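Local coordinates for FixG-related protein (Vibrio parahaemolyticus, PDB 2R39), which is of unknown function in this Ig-like C-terminal domain, while the full-length membrane protein probably binds 4Fe-4S clusters and takes part in electron transport, at residues V8-M13 with N104-E109; E30-Y35 with P78-A83; T36-N41 with G72-L77. All blocks are in the same frame, centred on the assembly; numbering follows the deposited sequence.

Contact 1. Residues V8-M13 with N104-E109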
ATOM      1  N   VAL A   8     -14.981 -10.739  13.640  1.00 53.78           N
ATOM      2  CA  VAL A   8     -15.223  -9.690  12.595  1.00 53.13           C
ATOM      3  C   VAL A   8     -14.181  -8.574  12.729  1.00 52.10           C
ATOM      4  O   VAL A   8     -14.139  -7.864  13.736  1.00 52.73           O
ATOM      5  CB  VAL A   8     -16.675  -9.105  12.643  1.00 53.36           C
ATOM      6  CG1 VAL A   8     -16.932  -8.211  11.437  1.00 53.10           C
ATOM      7  CG2 VAL A   8     -17.722 -10.222  12.671  1.00 54.38           C
ATOM      8  N   ASP A   9     -13.326  -8.446  11.719  1.00 50.92           N
ATOM      9  CA  ASP A   9     -12.254  -7.454  11.737  1.00 49.44           C
ATOM     10  C   ASP A   9     -12.823  -6.054  11.865  1.00 48.14           C
ATOM     11  O   ASP A   9     -13.866  -5.763  11.259  1.00 47.73           O
ATOM     12  CB  ASP A   9     -11.439  -7.532  10.453  1.00 49.91           C
ATOM     13  CG  ASP A   9     -10.600  -8.794  10.355  1.00 50.22           C
ATOM     14  OD1 ASP A   9     -10.449  -9.529  11.358  1.00 51.12           O
ATOM     15  OD2 ASP A   9     -10.083  -9.036   9.253  1.00 50.23           O
ATOM     16  N   PRO A  10     -12.158  -5.189  12.670  1.00 46.96           N
ATOM     17  CA  PRO A  10     -12.562  -3.784  12.815  1.00 46.03           C
ATOM     18  C   PRO A  10     -12.285  -2.947  11.569  1.00 45.17           C
ATOM     19  O   PRO A  10     -12.874  -1.882  11.387  1.00 44.89           O
ATOM     20  CB  PRO A  10     -11.710  -3.292  13.993  1.00 46.13           C
ATOM     21  CG  PRO A  10     -10.518  -4.170  13.996  1.00 46.52           C
ATOM     22  CD  PRO A  10     -11.012  -5.520  13.539  1.00 46.79           C
ATOM     23  N   ALA A  11     -11.395  -3.436  10.716  1.00 44.17           N
ATOM     24  CA  ALA A  11     -11.034  -2.739   9.493  1.00 43.91           C
ATOM     25  C   ALA A  11     -10.853  -3.746   8.386  1.00 43.93           C
ATOM     26  O   ALA A  11     -10.661  -4.936   8.649  1.00 43.63           O
ATOM     27  CB  ALA A  11      -9.730  -1.932   9.685  1.00 42.99           C
ATOM     28  N   GLY A  12     -10.891  -3.262   7.153  1.00 44.21           N
ATOM     29  CA  GLY A  12     -10.569  -4.099   5.998  1.00 45.32           C
ATOM     30  C   GLY A  12      -9.641  -3.342   5.071  1.00 46.07           C
ATOM     31  O   GLY A  12      -9.648  -2.116   5.044  1.00 45.42           O
HETATM   32  N   MSE A  13      -8.817  -4.074   4.334  1.00 46.09           N
HETATM   33  CA  MSE A  13      -8.056  -3.479   3.262  1.00 48.47           C
HETATM   34  C   MSE A  13      -7.870  -4.494   2.162  1.00 46.73           C
HETATM   35  O   MSE A  13      -7.602  -5.651   2.425  1.00 46.05           O
HETATM   36  CB  MSE A  13      -6.682  -2.978   3.732  1.00 47.21           C
HETATM   37  CG  MSE A  13      -5.855  -2.390   2.585  1.00 50.14           C
HETATM   38 SE   MSE A  13      -4.164  -1.605   3.119  1.00 57.66          SE
HETATM   39  CE  MSE A  13      -3.295  -3.238   3.794  1.00 47.78           C
ATOM     40  N   ASN A 104      -7.452  -0.026  17.855  1.00 62.25           N
ATOM     41  CA  ASN A 104      -8.015  -1.365  18.022  1.00 62.15           C
ATOM     42  C   ASN A 104      -6.910  -2.414  18.070  1.00 62.00           C
ATOM     43  O   ASN A 104      -7.196  -3.621  18.075  1.00 62.33           O
ATOM     44  CB  ASN A 104      -9.012  -1.692  16.897  1.00 62.31           C
ATOM     45  CG  ASN A 104     -10.261  -0.811  16.936  1.00 63.03           C
ATOM     46  OD1 ASN A 104     -11.077  -0.903  17.858  1.00 63.08           O
ATOM     47  ND2 ASN A 104     -10.419   0.038  15.923  1.00 62.97           N
ATOM     48  N   GLU A 105      -5.654  -1.950  18.091  1.00 61.31           N
ATOM     49  CA  GLU A 105      -4.470  -2.827  18.139  1.00 60.65           C
ATOM     50  C   GLU A 105      -4.593  -3.944  17.080  1.00 59.09           C
ATOM     51  O   GLU A 105      -4.650  -5.140  17.394  1.00 59.26           O
ATOM     52  CB  GLU A 105      -4.269  -3.371  19.575  1.00 61.60           C
ATOM     53  CG  GLU A 105      -2.954  -4.139  19.839  1.00 64.59           C
ATOM     54  CD  GLU A 105      -1.685  -3.276  19.743  1.00 68.32           C
ATOM     55  OE1 GLU A 105      -1.740  -2.053  20.039  1.00 69.14           O
ATOM     56  OE2 GLU A 105      -0.623  -3.841  19.384  1.00 68.19           O
ATOM     57  N   PHE A 106      -4.634  -3.523  15.818  1.00 56.56           N
ATOM     58  CA  PHE A 106      -5.030  -4.380  14.714  1.00 54.14           C
ATOM     59  C   PHE A 106      -4.203  -4.017  13.483  1.00 53.09           C
ATOM     60  O   PHE A 106      -3.967  -2.838  13.201  1.00 51.94           O
ATOM     61  CB  PHE A 106      -6.538  -4.202  14.442  1.00 53.65           C
ATOM     62  CG  PHE A 106      -7.060  -5.008  13.278  1.00 53.09           C
ATOM     63  CD1 PHE A 106      -7.201  -6.394  13.372  1.00 52.78           C
ATOM     64  CD2 PHE A 106      -7.444  -4.376  12.099  1.00 51.95           C
ATOM     65  CE1 PHE A 106      -7.687  -7.151  12.287  1.00 52.49           C
ATOM     66  CE2 PHE A 106      -7.933  -5.109  11.020  1.00 50.56           C
ATOM     67  CZ  PHE A 106      -8.048  -6.508  11.110  1.00 52.08           C
ATOM     68  N   THR A 107      -3.721  -5.031  12.770  1.00 51.80           N
ATOM     69  CA  THR A 107      -3.087  -4.782  11.476  1.00 51.15           C
ATOM     70  C   THR A 107      -3.723  -5.698  10.445  1.00 50.42           C
ATOM     71  O   THR A 107      -4.214  -6.770  10.788  1.00 49.63           O
ATOM     72  CB  THR A 107      -1.558  -5.011  11.505  1.00 51.37           C
ATOM     73  OG1 THR A 107      -1.297  -6.396  11.768  1.00 52.07           O
ATOM     74  CG2 THR A 107      -0.890  -4.163  12.574  1.00 51.63           C
ATOM     75  N   ILE A 108      -3.757  -5.251   9.196  1.00 49.53           N
ATOM     76  CA  ILE A 108      -4.078  -6.133   8.082  1.00 49.10           C
ATOM     77  C   ILE A 108      -2.868  -6.086   7.185  1.00 48.58           C
ATOM     78  O   ILE A 108      -2.346  -5.011   6.922  1.00 47.37           O
ATOM     79  CB  ILE A 108      -5.259  -5.632   7.216  1.00 49.81           C
ATOM     80  CG1 ILE A 108      -6.457  -5.253   8.066  1.00 50.61           C
ATOM     81  CG2 ILE A 108      -5.666  -6.699   6.164  1.00 49.99           C
ATOM     82  CD1 ILE A 108      -7.245  -4.164   7.453  1.00 53.51           C
ATOM     83  N   GLU A 109      -2.446  -7.246   6.700  1.00 48.22           N
ATOM     84  CA  GLU A 109      -1.352  -7.338   5.742  1.00 48.39           C
ATOM     85  C   GLU A 109      -1.936  -7.873   4.460  1.00 47.43           C
ATOM     86  O   GLU A 109      -2.693  -8.847   4.478  1.00 47.16           O
ATOM     87  CB  GLU A 109      -0.249  -8.287   6.225  1.00 48.91           C
ATOM     88  CG  GLU A 109       0.466  -7.857   7.513  1.00 52.75           C
ATOM     89  CD  GLU A 109      -0.370  -8.100   8.751  1.00 59.19           C
ATOM     90  OE1 GLU A 109      -1.158  -9.077   8.775  1.00 63.12           O
ATOM     91  OE2 GLU A 109      -0.253  -7.312   9.710  1.00 62.18           O
TER
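The two sheets of an Ig-like β-sandwich meet here along one margin, where Pro-10, just before strand 11-17, meets Phe-106 at the start of strand 106-115, each strand outermost in its own sheet. The short segments 11-13 and 106-109 run nearly parallel, their axes 7.5 Å apart, and no hydrogen bond crosses between them, as expected of packing between sheets. Pro-10 lies over one face of the Phe-106 ring in a CH-pi contact: its CD is 3.7 Å from the ring centroid and 3° off the normal. The ring reaches across because CG of Phe-106 is anti to the backbone N (chi1 178°). Asp-9 approaches the far end of the same ring, its CG 3.5 Å from Phe-106 CZ, with carboxylate and ring planes 53° apart. Farther along, Ile-108 presents CD1 to the backbone, 3.5 Å from Met-13 N, and to two side chains, Ala-11 CB at 4.0 Å and CB of the selenomethionine Met-13 at 3.9 Å. Asn-104 flanks Pro-10 CB, while its ND2 is bonded to Asp-101. Strand 11-17 and the residue before it are held to their own sheet, Gly-12 probably by Ile-40 and Pro-10 by Lys-42. Between the sheets, then, the contact is mostly dispersion and CH-pi, with the Asp-9 carboxylate beside the ring as its one charged member.

Contact 2. Residues E30-Y35 with P78-A83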
ATOM      1  N   GLU A  30      13.754   6.550 -10.357  1.00 55.32           N
ATOM      2  CA  GLU A  30      13.301   5.293  -9.786  1.00 53.33           C
ATOM      3  C   GLU A  30      12.394   4.604 -10.776  1.00 52.80           C
ATOM      4  O   GLU A  30      11.762   5.264 -11.595  1.00 52.97           O
ATOM      5  CB  GLU A  30      12.486   5.564  -8.535  1.00 52.81           C
ATOM      6  CG  GLU A  30      13.289   6.080  -7.379  1.00 51.58           C
ATOM      7  CD  GLU A  30      12.429   6.624  -6.285  1.00 51.63           C
ATOM      8  OE1 GLU A  30      11.261   7.002  -6.555  1.00 50.54           O
ATOM      9  OE2 GLU A  30      12.929   6.680  -5.142  1.00 51.16           O
ATOM     10  N   VAL A  31      12.291   3.284 -10.679  1.00 51.40           N
ATOM     11  CA  VAL A  31      11.207   2.597 -11.358  1.00 50.79           C
ATOM     12  C   VAL A  31       9.954   2.656 -10.469  1.00 49.57           C
ATOM     13  O   VAL A  31      10.032   2.494  -9.250  1.00 48.62           O
ATOM     14  CB  VAL A  31      11.605   1.154 -11.864  1.00 51.86           C
ATOM     15  CG1 VAL A  31      12.031   0.247 -10.730  1.00 52.45           C
ATOM     16  CG2 VAL A  31      10.480   0.529 -12.685  1.00 52.60           C
ATOM     17  N   GLU A  32       8.809   2.906 -11.089  1.00 47.98           N
ATOM     18  CA  GLU A  32       7.565   3.088 -10.367  1.00 47.65           C
ATOM     19  C   GLU A  32       6.625   1.911 -10.584  1.00 46.92           C
ATOM     20  O   GLU A  32       6.678   1.274 -11.641  1.00 45.96           O
ATOM     21  CB  GLU A  32       6.908   4.369 -10.870  1.00 48.06           C
ATOM     22  CG  GLU A  32       5.859   4.913  -9.946  1.00 49.34           C
ATOM     23  CD  GLU A  32       5.487   6.323 -10.280  1.00 50.23           C
ATOM     24  OE1 GLU A  32       5.042   6.548 -11.427  1.00 48.31           O
ATOM     25  OE2 GLU A  32       5.632   7.194  -9.382  1.00 52.52           O
ATOM     26  N   ASN A  33       5.801   1.605  -9.576  1.00 45.30           N
ATOM     27  CA  ASN A  33       4.631   0.727  -9.736  1.00 45.20           C
ATOM     28  C   ASN A  33       3.446   1.431  -9.122  1.00 44.81           C
ATOM     29  O   ASN A  33       3.593   2.039  -8.065  1.00 44.93           O
ATOM     30  CB  ASN A  33       4.794  -0.607  -8.977  1.00 45.10           C
ATOM     31  CG  ASN A  33       5.537  -1.675  -9.766  1.00 45.25           C
ATOM     32  OD1 ASN A  33       5.450  -2.863  -9.440  1.00 43.15           O
ATOM     33  ND2 ASN A  33       6.292  -1.267 -10.767  1.00 46.60           N
ATOM     34  N   THR A  34       2.276   1.327  -9.745  1.00 44.69           N
ATOM     35  CA  THR A  34       1.054   1.934  -9.198  1.00 45.32           C
ATOM     36  C   THR A  34       0.087   0.907  -8.601  1.00 45.25           C
ATOM     37  O   THR A  34      -0.006  -0.242  -9.067  1.00 44.69           O
ATOM     38  CB  THR A  34       0.294   2.782 -10.235  1.00 45.82           C
ATOM     39  OG1 THR A  34      -0.060   1.961 -11.355  1.00 46.36           O
ATOM     40  CG2 THR A  34       1.133   3.972 -10.702  1.00 46.53           C
ATOM     41  N   TYR A  35      -0.636   1.357  -7.576  1.00 44.93           N
ATOM     42  CA  TYR A  35      -1.540   0.539  -6.773  1.00 44.62           C
ATOM     43  C   TYR A  35      -2.782   1.335  -6.394  1.00 44.68           C
ATOM     44  O   TYR A  35      -2.745   2.569  -6.342  1.00 44.25           O
ATOM     45  CB  TYR A  35      -0.858   0.107  -5.465  1.00 44.27           C
ATOM     46  CG  TYR A  35       0.486  -0.560  -5.649  1.00 44.36           C
ATOM     47  CD1 TYR A  35       0.587  -1.942  -5.769  1.00 41.97           C
ATOM     48  CD2 TYR A  35       1.662   0.198  -5.712  1.00 45.32           C
ATOM     49  CE1 TYR A  35       1.842  -2.565  -5.942  1.00 45.32           C
ATOM     50  CE2 TYR A  35       2.905  -0.410  -5.893  1.00 44.55           C
ATOM     51  CZ  TYR A  35       2.987  -1.786  -6.006  1.00 44.67           C
ATOM     52  OH  TYR A  35       4.218  -2.381  -6.168  1.00 45.06           O
ATOM     53  N   PRO A  78      -5.505   5.576  -4.563  1.00 44.84           N
ATOM     54  CA  PRO A  78      -4.488   5.454  -5.595  1.00 45.11           C
ATOM     55  C   PRO A  78      -3.129   5.922  -5.072  1.00 45.61           C
ATOM     56  O   PRO A  78      -3.046   6.927  -4.362  1.00 45.08           O
ATOM     57  CB  PRO A  78      -4.991   6.398  -6.697  1.00 44.86           C
ATOM     58  CG  PRO A  78      -5.842   7.365  -6.002  1.00 45.23           C
ATOM     59  CD  PRO A  78      -6.501   6.611  -4.904  1.00 45.08           C
HETATM   60  N   MSE A  79      -2.075   5.197  -5.419  1.00 46.21           N
HETATM   61  CA  MSE A  79      -0.738   5.536  -4.947  1.00 48.00           C
HETATM   62  C   MSE A  79       0.305   4.900  -5.848  1.00 46.90           C
HETATM   63  O   MSE A  79      -0.021   4.105  -6.731  1.00 46.86           O
HETATM   64  CB  MSE A  79      -0.543   5.008  -3.525  1.00 47.45           C
HETATM   65  CG  MSE A  79      -0.639   3.473  -3.441  1.00 47.82           C
HETATM   66 SE   MSE A  79      -0.022   2.850  -1.737  1.00 55.57          SE
HETATM   67  CE  MSE A  79       1.863   3.368  -1.876  1.00 47.92           C
ATOM     68  N   SER A  80       1.566   5.245  -5.616  1.00 46.04           N
ATOM     69  CA  SER A  80       2.658   4.544  -6.269  1.00 45.21           C
ATOM     70  C   SER A  80       3.868   4.340  -5.340  1.00 44.18           C
ATOM     71  O   SER A  80       3.996   5.004  -4.281  1.00 42.19           O
ATOM     72  CB  SER A  80       3.030   5.232  -7.585  1.00 45.62           C
ATOM     73  OG  SER A  80       3.785   6.393  -7.369  1.00 47.94           O
ATOM     74  N   LEU A  81       4.713   3.384  -5.730  1.00 42.78           N
ATOM     75  CA  LEU A  81       5.994   3.105  -5.080  1.00 42.68           C
ATOM     76  C   LEU A  81       7.093   3.315  -6.103  1.00 42.79           C
ATOM     77  O   LEU A  81       6.930   2.930  -7.267  1.00 41.65           O
ATOM     78  CB  LEU A  81       6.044   1.644  -4.578  1.00 42.39           C
ATOM     79  CG  LEU A  81       5.092   1.227  -3.433  1.00 42.86           C
ATOM     80  CD1 LEU A  81       5.303  -0.259  -3.081  1.00 40.24           C
ATOM     81  CD2 LEU A  81       5.276   2.106  -2.203  1.00 40.81           C
ATOM     82  N   GLY A  82       8.197   3.932  -5.679  1.00 42.77           N
ATOM     83  CA  GLY A  82       9.384   4.095  -6.526  1.00 43.41           C
ATOM     84  C   GLY A  82      10.559   3.371  -5.890  1.00 44.37           C
ATOM     85  O   GLY A  82      10.710   3.384  -4.669  1.00 45.34           O
ATOM     86  N   ALA A  83      11.387   2.713  -6.691  1.00 43.95           N
ATOM     87  CA  ALA A  83      12.570   2.068  -6.146  1.00 44.06           C
ATOM     88  C   ALA A  83      13.746   2.306  -7.057  1.00 43.85           C
ATOM     89  O   ALA A  83      13.586   2.332  -8.267  1.00 43.66           O
ATOM     90  CB  ALA A  83      12.327   0.547  -5.975  1.00 44.06           C
TER
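Val-31 to Tyr-35 pair with Met-79 to Ala-83 as two adjacent antiparallel strands of one sheet of the sandwich, the segment axes 4.6 Å apart and 157° between their directions. Three hydrogen-bonded pairs, Val-31 with Ala-83, Asn-33 with Leu-81 and Tyr-35 with Met-79, each exchange two N-H to O bonds, and all six measure 2.9 Å between N and O. The straightest runs from Tyr-35 N to Met-79 O (168° at the hydrogen). In the non-hydrogen-bonded pairs Glu-32 with Gly-82 and Thr-34 with Ser-80, CA-H groups point at carbonyls instead, as from Gly-82 CA to Val-31 O at 3.2 Å.

Polar side chains form a second group. On the Glu-32, Thr-34 and Ser-80 face, Ser-80 OG donates a weak bond to Glu-32 OE2 (2.8 Å). The Glu-30 carboxylate passes beside Gly-82, with OE1 3.5 Å from its CA; OE2 and OE1 are hydrogen-bonded to the hydroxyls of Ser-60 and Tyr-62. Asn-33, on the opposite face, turns its amide back along its own strand, ND2 giving a bond to Glu-32 O (2.7 Å), while OD1 accepts from Ile-115 N and Arg-17 NH2.

Apolar contacts predominate on that face, beside Asn-33. The Tyr-35 side chain, its CG anti to the carbonyl carbon (chi1 -53°), crosses Leu-81 at about a right angle, CE2 of Tyr-35 3.7 Å from Leu-81 CG, and Tyr-35 CB lies 3.9 Å from CG of the selenomethionine Met-79.

The same face looks onto the opposing sheet: Tyr-35 packs edge-to-face with Phe-97 of strand 92-101 and bonds through OH to Arg-113 O of strand 106-115. Within its own sheet, strand 74-83 is flanked by strand 60-62, and strand 31-41 has strand 11-17 as its other neighbour.

Contact 3. Residues T36-N41 with G72-L77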
ATOM      1  N   THR A  36      -3.867   0.625  -6.098  1.00 44.31           N
ATOM      2  CA  THR A  36      -4.998   1.225  -5.390  1.00 44.37           C
ATOM      3  C   THR A  36      -5.311   0.419  -4.134  1.00 44.85           C
ATOM      4  O   THR A  36      -5.563  -0.792  -4.200  1.00 44.47           O
ATOM      5  CB  THR A  36      -6.235   1.337  -6.292  1.00 44.36           C
ATOM      6  OG1 THR A  36      -5.880   2.065  -7.472  1.00 42.62           O
ATOM      7  CG2 THR A  36      -7.368   2.074  -5.575  1.00 45.07           C
ATOM      8  N   LEU A  37      -5.255   1.089  -2.988  1.00 45.44           N
ATOM      9  CA  LEU A  37      -5.675   0.483  -1.728  1.00 46.47           C
ATOM     10  C   LEU A  37      -7.160   0.767  -1.484  1.00 46.46           C
ATOM     11  O   LEU A  37      -7.602   1.888  -1.655  1.00 46.95           O
ATOM     12  CB  LEU A  37      -4.840   1.015  -0.552  1.00 46.00           C
ATOM     13  CG  LEU A  37      -3.308   1.025  -0.623  1.00 47.54           C
ATOM     14  CD1 LEU A  37      -2.695   1.395   0.748  1.00 46.73           C
ATOM     15  CD2 LEU A  37      -2.738  -0.272  -1.104  1.00 45.42           C
ATOM     16  N   LYS A  38      -7.916  -0.257  -1.101  1.00 46.41           N
ATOM     17  CA  LYS A  38      -9.297  -0.080  -0.644  1.00 46.46           C
ATOM     18  C   LYS A  38      -9.346  -0.352   0.853  1.00 45.83           C
ATOM     19  O   LYS A  38      -8.959  -1.425   1.306  1.00 46.57           O
ATOM     20  CB  LYS A  38     -10.234  -1.038  -1.384  1.00 46.50           C
ATOM     21  CG  LYS A  38     -11.699  -0.978  -0.929  1.00 47.49           C
ATOM     22  CD  LYS A  38     -12.587  -1.963  -1.704  1.00 47.56           C
ATOM     23  CE  LYS A  38     -12.792  -1.524  -3.152  1.00 50.43           C
ATOM     24  NZ  LYS A  38     -13.712  -2.420  -3.945  1.00 49.70           N
ATOM     25  N   VAL A  39      -9.806   0.629   1.620  1.00 45.34           N
ATOM     26  CA  VAL A  39      -9.807   0.526   3.069  1.00 44.47           C
ATOM     27  C   VAL A  39     -11.224   0.712   3.600  1.00 44.55           C
ATOM     28  O   VAL A  39     -11.938   1.612   3.177  1.00 43.99           O
ATOM     29  CB  VAL A  39      -8.857   1.584   3.707  1.00 44.45           C
ATOM     30  CG1 VAL A  39      -9.052   1.661   5.213  1.00 44.77           C
ATOM     31  CG2 VAL A  39      -7.390   1.296   3.364  1.00 43.08           C
ATOM     32  N   ILE A  40     -11.630  -0.142   4.528  1.00 44.75           N
ATOM     33  CA  ILE A  40     -12.928   0.046   5.170  1.00 44.91           C
ATOM     34  C   ILE A  40     -12.843   0.061   6.697  1.00 45.21           C
ATOM     35  O   ILE A  40     -12.120  -0.738   7.298  1.00 44.62           O
ATOM     36  CB  ILE A  40     -14.010  -0.951   4.653  1.00 45.44           C
ATOM     37  CG1 ILE A  40     -15.313  -0.760   5.438  1.00 46.55           C
ATOM     38  CG2 ILE A  40     -13.546  -2.390   4.709  1.00 45.31           C
ATOM     39  CD1 ILE A  40     -16.491  -1.264   4.733  1.00 48.76           C
ATOM     40  N   ASN A  41     -13.557   1.007   7.303  1.00 45.31           N
ATOM     41  CA  ASN A  41     -13.758   1.039   8.740  1.00 45.91           C
ATOM     42  C   ASN A  41     -15.044   0.275   9.060  1.00 46.51           C
ATOM     43  O   ASN A  41     -16.138   0.713   8.702  1.00 46.33           O
ATOM     44  CB  ASN A  41     -13.873   2.489   9.195  1.00 46.32           C
ATOM     45  CG  ASN A  41     -14.095   2.638  10.697  1.00 45.59           C
ATOM     46  OD1 ASN A  41     -14.311   1.663  11.432  1.00 46.02           O
ATOM     47  ND2 ASN A  41     -14.043   3.874  11.152  1.00 43.53           N
ATOM     48  N   GLY A  72     -18.097   2.777   8.712  1.00 52.30           N
ATOM     49  CA  GLY A  72     -18.621   2.183   7.481  1.00 52.29           C
ATOM     50  C   GLY A  72     -18.090   2.790   6.192  1.00 52.24           C
ATOM     51  O   GLY A  72     -18.423   2.277   5.074  1.00 52.30           O
ATOM     52  N   GLU A  73     -17.274   3.892   6.343  1.00 52.27           N
ATOM     53  CA  GLU A  73     -16.703   4.532   5.167  1.00 52.60           C
ATOM     54  C   GLU A  73     -15.749   3.592   4.415  1.00 51.98           C
ATOM     55  O   GLU A  73     -14.900   2.921   5.021  1.00 51.94           O
ATOM     56  CB  GLU A  73     -15.977   5.820   5.558  1.00 52.69           C
ATOM     57  CG  GLU A  73     -15.332   6.557   4.392  1.00 53.57           C
ATOM     58  CD  GLU A  73     -14.685   7.852   4.812  1.00 53.92           C
ATOM     59  OE1 GLU A  73     -14.141   7.914   5.937  1.00 55.91           O
ATOM     60  OE2 GLU A  73     -14.723   8.815   4.016  1.00 56.26           O
ATOM     61  N   VAL A  74     -15.914   3.551   3.094  1.00 51.36           N
ATOM     62  CA  VAL A  74     -15.000   2.846   2.201  1.00 50.96           C
ATOM     63  C   VAL A  74     -14.174   3.894   1.453  1.00 50.70           C
ATOM     64  O   VAL A  74     -14.732   4.762   0.776  1.00 50.37           O
ATOM     65  CB  VAL A  74     -15.762   1.935   1.200  1.00 51.02           C
ATOM     66  CG1 VAL A  74     -14.804   1.231   0.262  1.00 50.52           C
ATOM     67  CG2 VAL A  74     -16.599   0.920   1.937  1.00 50.86           C
ATOM     68  N   LEU A  75     -12.851   3.824   1.607  1.00 49.97           N
ATOM     69  CA  LEU A  75     -11.938   4.740   0.931  1.00 49.69           C
ATOM     70  C   LEU A  75     -11.171   4.055  -0.203  1.00 49.23           C
ATOM     71  O   LEU A  75     -10.782   2.892  -0.105  1.00 49.18           O
ATOM     72  CB  LEU A  75     -10.938   5.351   1.923  1.00 49.88           C
ATOM     73  CG  LEU A  75     -11.400   6.341   2.995  1.00 51.10           C
ATOM     74  CD1 LEU A  75     -10.212   6.725   3.880  1.00 51.34           C
ATOM     75  CD2 LEU A  75     -12.004   7.581   2.371  1.00 51.75           C
ATOM     76  N   ASN A  76     -10.935   4.809  -1.266  1.00 48.70           N
ATOM     77  CA  ASN A  76     -10.229   4.320  -2.429  1.00 48.24           C
ATOM     78  C   ASN A  76      -8.958   5.134  -2.612  1.00 47.02           C
ATOM     79  O   ASN A  76      -9.026   6.348  -2.839  1.00 46.47           O
ATOM     80  CB  ASN A  76     -11.121   4.447  -3.655  1.00 49.21           C
ATOM     81  CG  ASN A  76     -10.625   3.630  -4.809  1.00 51.47           C
ATOM     82  OD1 ASN A  76     -10.232   4.170  -5.850  1.00 55.05           O
ATOM     83  ND2 ASN A  76     -10.644   2.314  -4.644  1.00 53.76           N
ATOM     84  N   LEU A  77      -7.805   4.474  -2.501  1.00 45.03           N
ATOM     85  CA  LEU A  77      -6.539   5.188  -2.380  1.00 44.51           C
ATOM     86  C   LEU A  77      -5.499   4.834  -3.439  1.00 44.58           C
ATOM     87  O   LEU A  77      -4.692   3.909  -3.245  1.00 43.53           O
ATOM     88  CB  LEU A  77      -5.953   5.015  -0.969  1.00 44.17           C
ATOM     89  CG  LEU A  77      -6.870   5.263   0.235  1.00 44.99           C
ATOM     90  CD1 LEU A  77      -6.212   4.849   1.526  1.00 47.52           C
ATOM     91  CD2 LEU A  77      -7.341   6.730   0.310  1.00 46.58           C
TER
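Leu-37 and Leu-77 open the antiparallel pairing of 36-41 with 74-77, whose short axes lie 4.6 Å apart at 167°. They exchange two backbone bonds, that from Leu-77 N to Leu-37 O at 2.7 Å. Val-39 and Leu-75 form the next hydrogen-bonded pair, in which the bond from Leu-75 N to Val-39 O is almost straight (171°). Toward the end of the ladder the links lengthen or bend: Asn-41 N reaches Glu-73 O at 3.3 Å, and Gly-72 N gives Asn-41 O only a weak bond at 2.8 Å.

Side chains sort onto two faces. On the one carrying Lys-38, Ile-40, Val-74 and Asn-76, Ile-40 touches Val-74 through CD1 to CG2 at 3.5 Å; Ile-40 has CG1 anti to its backbone N (chi1 176°), which directs CG1 to the partner strand, and the extended chi2 brings CD1 onto Val-74. Lys-38 lays CG beside Val-74 CG1 (4.0 Å). At the edge of the pairing the Thr-36 methyl CG2 lies against the Asn-76 amide, 3.4 Å from ND2, a van der Waals neighbour. On the other face Val-39 CG2 approaches Leu-77 CD1 at 4.2 Å.

Outward from this shell, Leu-37 and Leu-77 both rest on Leu-51 of strand 47-54, and Leu-75 touches Ile-67 and Val-69 of strand 66-69. The Asn-41 side chain is held by Thr-43, Gln-45 and Val-69, while Glu-73 OE1 accepts from Glu-70 N.

The side bearing Leu-37, Val-39, Leu-75 and Leu-77 is thus packed by dispersion against the other sheet, whereas Lys-38, Val-74 and Asn-76 are exposed, so between the two strands the backbone bonds supply the directional hold.

Contacts 2 and 3 are successive lengths of one ladder between strands 31-41 and 74-83, their centres 19 Å apart and touching where Met-79 SE meets Leu-37 CG. Contact 1 instead spans the two sheets, with its centre 12 Å from that of contact 3 and 24 Å from that of contact 2, which lies on the opposite side of the chain's centre. Its strand 11-17 runs beside strand 31-41, which couples it to the ladder. Along the sequence, contact 1 brings the start of the first strand to the start of the last and encloses contact 2, which in turn encloses contact 3. Contacts 2 and 3 form the central strand pair of one sheet of the Ig-like domain, and contact 1 packs its margin on the other.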